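Local coordinates for protein triacylglycerol lipase (Rhizopus niveus, PDB 1LGY) that hydrolyses the ester bonds of triacylglycerols and their partial glycerides with strong 1,3-positional specificity, at residues I53-V67 with S115-V127. Numbering follows the deposited sequence.
Sequences ITTFTSLLSDTNGYV and SYEQVVNDYFPVV
One face of the F56 ring has G65 C above it, offset toward the rim, while the helix meets the ring obliquely through V119, D122 and Y123. Its chi1 of 42° sets CG between backbone N and carbonyl carbon, which swings the ring across to G65, whose missing side chain leaves it room. F56 CE2 comes within 3.4 Å of Y123 CB, F56 CD1 within 3.9 Å of V119 CB, and F56 CB lies 3.5 Å from D122 CB. The Y123 ring has V120 O and F124 CB near the rim of one face and Y116 CE1 in plane at its edge; its hydroxyl is hydrogen-bonded to Y116 OH (2.6 Å), in plane at the Y116 ring edge, and Y116 OH is also hydrogen-bonded to D157 OD2 of helix 146-161. I53 CG2 lies 3.5 Å from V126 CG1, and V67 fills in beside V126 and V127. At the hairpin turn polar groups take over: S61 OG shares hydrogen bonds with S58 OG and T63 OG1, and Q118 NE2 lies 2.6 Å from S61 OG. Helix segment 115-127, part of helix 110-133, runs nearly antiparallel to strand 53-58 (175°) and nearly parallel to strand 63-67, packing on one face of the hairpin at one edge of the central mixed sheet, the helix-on-sheet layering of the alpha/beta hydrolase fold.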
# COMPACT_ATOMS: atom_id res chain seq x y z
N ILE A 53 -6.31 15.16 8.73
CA ILE A 53 -6.53 16.35 7.91
C ILE A 53 -7.78 16.18 7.05
O ILE A 53 -8.58 17.10 6.90
CB ILE A 53 -5.28 16.60 7.00
CG1 ILE A 53 -3.97 16.57 7.78
CG2 ILE A 53 -5.39 17.99 6.38
CD1 ILE A 53 -4.04 17.54 8.93
N THR A 54 -8.01 14.98 6.48
CA THR A 54 -9.19 14.73 5.69
C THR A 54 -9.51 13.25 5.63
O THR A 54 -8.65 12.43 5.94
CB THR A 54 -8.97 15.28 4.27
OG1 THR A 54 -10.27 15.69 3.91
CG2 THR A 54 -8.42 14.30 3.20
N THR A 55 -10.71 12.83 5.25
CA THR A 55 -10.97 11.45 4.87
C THR A 55 -11.75 11.59 3.58
O THR A 55 -12.39 12.62 3.40
CB THR A 55 -11.83 10.71 5.88
OG1 THR A 55 -13.12 11.29 5.81
CG2 THR A 55 -11.29 10.81 7.31
N PHE A 56 -11.71 10.64 2.64
CA PHE A 56 -12.51 10.69 1.43
C PHE A 56 -12.99 9.25 1.23
O PHE A 56 -12.28 8.27 1.53
CB PHE A 56 -11.71 11.12 0.18
CG PHE A 56 -10.32 10.51 0.06
CD1 PHE A 56 -10.13 9.22 -0.49
CD2 PHE A 56 -9.23 11.19 0.59
CE1 PHE A 56 -8.86 8.64 -0.49
CE2 PHE A 56 -7.96 10.59 0.59
CZ PHE A 56 -7.78 9.31 0.05
N THR A 57 -14.22 9.18 0.71
CA THR A 57 -14.86 7.90 0.49
C THR A 57 -15.40 7.86 -0.93
O THR A 57 -16.00 8.82 -1.39
CB THR A 57 -15.99 7.76 1.46
OG1 THR A 57 -15.43 7.77 2.77
CG2 THR A 57 -16.80 6.51 1.18
N SER A 58 -15.29 6.75 -1.65
CA SER A 58 -15.87 6.66 -2.97
C SER A 58 -16.97 5.66 -2.84
O SER A 58 -16.66 4.49 -2.78
CB SER A 58 -14.85 6.19 -4.02
OG SER A 58 -15.43 5.93 -5.29
N LEU A 59 -18.24 6.06 -2.85
CA LEU A 59 -19.32 5.13 -2.66
C LEU A 59 -19.47 4.16 -3.80
O LEU A 59 -19.87 3.01 -3.57
CB LEU A 59 -20.58 5.90 -2.46
CG LEU A 59 -20.62 6.84 -1.28
CD1 LEU A 59 -22.00 7.33 -1.16
CD2 LEU A 59 -20.25 6.16 0.01
N LEU A 60 -19.08 4.65 -5.00
CA LEU A 60 -19.05 3.88 -6.24
C LEU A 60 -18.17 2.66 -6.11
O LEU A 60 -18.73 1.57 -6.16
CB LEU A 60 -18.58 4.77 -7.40
CG LEU A 60 -19.53 5.99 -7.65
CD1 LEU A 60 -19.16 6.66 -8.96
CD2 LEU A 60 -21.02 5.55 -7.69
N SER A 61 -16.85 2.75 -5.87
CA SER A 61 -15.94 1.61 -5.65
C SER A 61 -15.53 1.24 -4.20
O SER A 61 -14.73 0.34 -3.94
CB SER A 61 -14.70 1.90 -6.44
OG SER A 61 -14.20 3.18 -6.10
N ASP A 62 -16.10 1.87 -3.19
CA ASP A 62 -15.73 1.74 -1.77
C ASP A 62 -14.22 1.81 -1.47
O ASP A 62 -13.61 1.12 -0.66
CB ASP A 62 -16.35 0.46 -1.22
CG ASP A 62 -16.34 0.40 0.31
OD1 ASP A 62 -16.55 1.39 1.03
OD2 ASP A 62 -16.10 -0.69 0.80
N THR A 63 -13.64 2.78 -2.13
CA THR A 63 -12.26 3.13 -1.97
C THR A 63 -12.32 4.20 -0.88
O THR A 63 -12.99 5.22 -0.97
CB THR A 63 -11.75 3.62 -3.39
OG1 THR A 63 -11.71 2.44 -4.20
CG2 THR A 63 -10.34 4.22 -3.44
N ASN A 64 -11.73 3.95 0.29
CA ASN A 64 -11.69 4.98 1.31
C ASN A 64 -10.25 5.33 1.65
O ASN A 64 -9.35 4.61 1.25
CB ASN A 64 -12.39 4.52 2.53
CG ASN A 64 -13.78 4.05 2.25
OD1 ASN A 64 -14.73 4.72 2.61
ND2 ASN A 64 -13.94 2.88 1.63
N GLY A 65 -10.00 6.46 2.29
CA GLY A 65 -8.64 6.79 2.62
C GLY A 65 -8.59 7.99 3.53
O GLY A 65 -9.62 8.57 3.84
N TYR A 66 -7.42 8.42 3.95
CA TYR A 66 -7.35 9.64 4.72
C TYR A 66 -6.00 10.31 4.72
O TYR A 66 -4.99 9.65 4.50
CB TYR A 66 -7.73 9.36 6.13
CG TYR A 66 -6.85 8.39 6.91
CD1 TYR A 66 -5.70 8.85 7.57
CD2 TYR A 66 -7.23 7.06 7.01
CE1 TYR A 66 -4.93 7.97 8.34
CE2 TYR A 66 -6.46 6.17 7.78
CZ TYR A 66 -5.32 6.65 8.43
OH TYR A 66 -4.54 5.78 9.14
N VAL A 67 -5.91 11.62 4.95
CA VAL A 67 -4.60 12.26 5.06
C VAL A 67 -4.44 12.53 6.56
O VAL A 67 -5.37 12.96 7.25
CB VAL A 67 -4.58 13.58 4.25
CG1 VAL A 67 -3.26 14.27 4.48
CG2 VAL A 67 -4.69 13.30 2.74
N SER A 115 -10.59 3.29 -10.02
CA SER A 115 -10.87 3.67 -8.63
C SER A 115 -9.93 4.78 -8.22
O SER A 115 -10.28 5.63 -7.41
CB SER A 115 -10.65 2.54 -7.71
OG SER A 115 -11.54 1.52 -8.09
N TYR A 116 -8.74 4.86 -8.82
CA TYR A 116 -7.78 5.87 -8.40
C TYR A 116 -8.17 7.27 -8.88
O TYR A 116 -8.10 8.26 -8.14
CB TYR A 116 -6.43 5.44 -8.90
CG TYR A 116 -5.41 6.48 -8.50
CD1 TYR A 116 -5.04 6.66 -7.14
CD2 TYR A 116 -4.95 7.34 -9.49
CE1 TYR A 116 -4.20 7.73 -6.80
CE2 TYR A 116 -4.12 8.40 -9.14
CZ TYR A 116 -3.77 8.58 -7.81
OH TYR A 116 -3.01 9.69 -7.53
N GLU A 117 -8.63 7.35 -10.12
CA GLU A 117 -9.05 8.61 -10.70
C GLU A 117 -10.25 9.08 -9.95
O GLU A 117 -10.47 10.29 -9.93
CB GLU A 117 -9.49 8.53 -12.15
CG GLU A 117 -8.39 8.55 -13.19
CD GLU A 117 -8.65 7.70 -14.42
OE1 GLU A 117 -9.78 7.52 -14.88
OE2 GLU A 117 -7.68 7.19 -14.95
N GLN A 118 -11.00 8.17 -9.32
CA GLN A 118 -12.17 8.61 -8.57
C GLN A 118 -11.88 9.34 -7.30
O GLN A 118 -12.74 10.06 -6.78
CB GLN A 118 -13.02 7.45 -8.22
CG GLN A 118 -13.91 7.03 -9.38
CD GLN A 118 -14.41 5.61 -9.23
OE1 GLN A 118 -14.85 5.01 -10.21
NE2 GLN A 118 -14.37 4.94 -8.06
N VAL A 119 -10.68 9.17 -6.73
CA VAL A 119 -10.40 9.79 -5.44
C VAL A 119 -9.20 10.71 -5.41
O VAL A 119 -8.89 11.24 -4.35
CB VAL A 119 -10.21 8.69 -4.37
CG1 VAL A 119 -11.51 7.87 -4.37
CG2 VAL A 119 -9.01 7.81 -4.59
N VAL A 120 -8.59 10.97 -6.57
CA VAL A 120 -7.35 11.71 -6.60
C VAL A 120 -7.63 13.14 -6.27
O VAL A 120 -6.82 13.73 -5.57
CB VAL A 120 -6.61 11.53 -8.05
CG1 VAL A 120 -7.56 11.71 -9.22
CG2 VAL A 120 -5.59 12.63 -8.31
N ASN A 121 -8.77 13.71 -6.71
CA ASN A 121 -9.05 15.11 -6.44
C ASN A 121 -9.47 15.33 -4.99
O ASN A 121 -9.61 16.45 -4.54
CB ASN A 121 -10.13 15.63 -7.40
CG ASN A 121 -9.70 15.61 -8.89
OD1 ASN A 121 -10.42 15.14 -9.77
ND2 ASN A 121 -8.50 16.09 -9.23
N ASP A 122 -9.63 14.25 -4.23
CA ASP A 122 -9.92 14.35 -2.82
C ASP A 122 -8.68 14.28 -1.92
O ASP A 122 -8.76 14.71 -0.77
CB ASP A 122 -10.86 13.26 -2.45
CG ASP A 122 -12.21 13.35 -3.11
OD1 ASP A 122 -12.66 14.45 -3.42
OD2 ASP A 122 -12.81 12.30 -3.31
N TYR A 123 -7.54 13.73 -2.34
CA TYR A 123 -6.42 13.80 -1.44
C TYR A 123 -5.36 14.76 -1.98
O TYR A 123 -4.72 15.49 -1.23
CB TYR A 123 -5.81 12.41 -1.23
CG TYR A 123 -4.88 11.88 -2.31
CD1 TYR A 123 -3.57 12.35 -2.37
CD2 TYR A 123 -5.32 10.93 -3.26
CE1 TYR A 123 -2.69 11.91 -3.35
CE2 TYR A 123 -4.44 10.48 -4.24
CZ TYR A 123 -3.12 10.98 -4.27
OH TYR A 123 -2.20 10.54 -5.19
N PHE A 124 -5.15 14.77 -3.29
CA PHE A 124 -4.00 15.49 -3.79
C PHE A 124 -3.88 16.97 -3.46
O PHE A 124 -2.78 17.34 -3.06
CB PHE A 124 -3.95 15.22 -5.32
CG PHE A 124 -2.57 15.46 -5.92
CD1 PHE A 124 -2.19 16.73 -6.33
CD2 PHE A 124 -1.70 14.40 -6.03
CE1 PHE A 124 -0.93 16.94 -6.85
CE2 PHE A 124 -0.44 14.61 -6.55
CZ PHE A 124 -0.04 15.88 -6.97
N PRO A 125 -4.85 17.89 -3.51
CA PRO A 125 -4.69 19.24 -3.01
C PRO A 125 -4.49 19.24 -1.51
O PRO A 125 -3.86 20.16 -1.01
CB PRO A 125 -5.93 19.99 -3.40
CG PRO A 125 -6.57 19.10 -4.41
CD PRO A 125 -6.23 17.72 -3.94
N VAL A 126 -5.02 18.26 -0.75
CA VAL A 126 -4.78 18.29 0.69
C VAL A 126 -3.32 17.99 1.06
O VAL A 126 -2.79 18.62 1.98
CB VAL A 126 -5.67 17.30 1.38
CG1 VAL A 126 -5.38 17.35 2.89
CG2 VAL A 126 -7.13 17.68 1.19
N VAL A 127 -2.68 17.06 0.36
CA VAL A 127 -1.27 16.70 0.61
C VAL A 127 -0.34 17.89 0.26
O VAL A 127 0.58 18.26 0.99
CB VAL A 127 -0.91 15.44 -0.26
CG1 VAL A 127 0.58 15.22 -0.30
CG2 VAL A 127 -1.55 14.21 0.33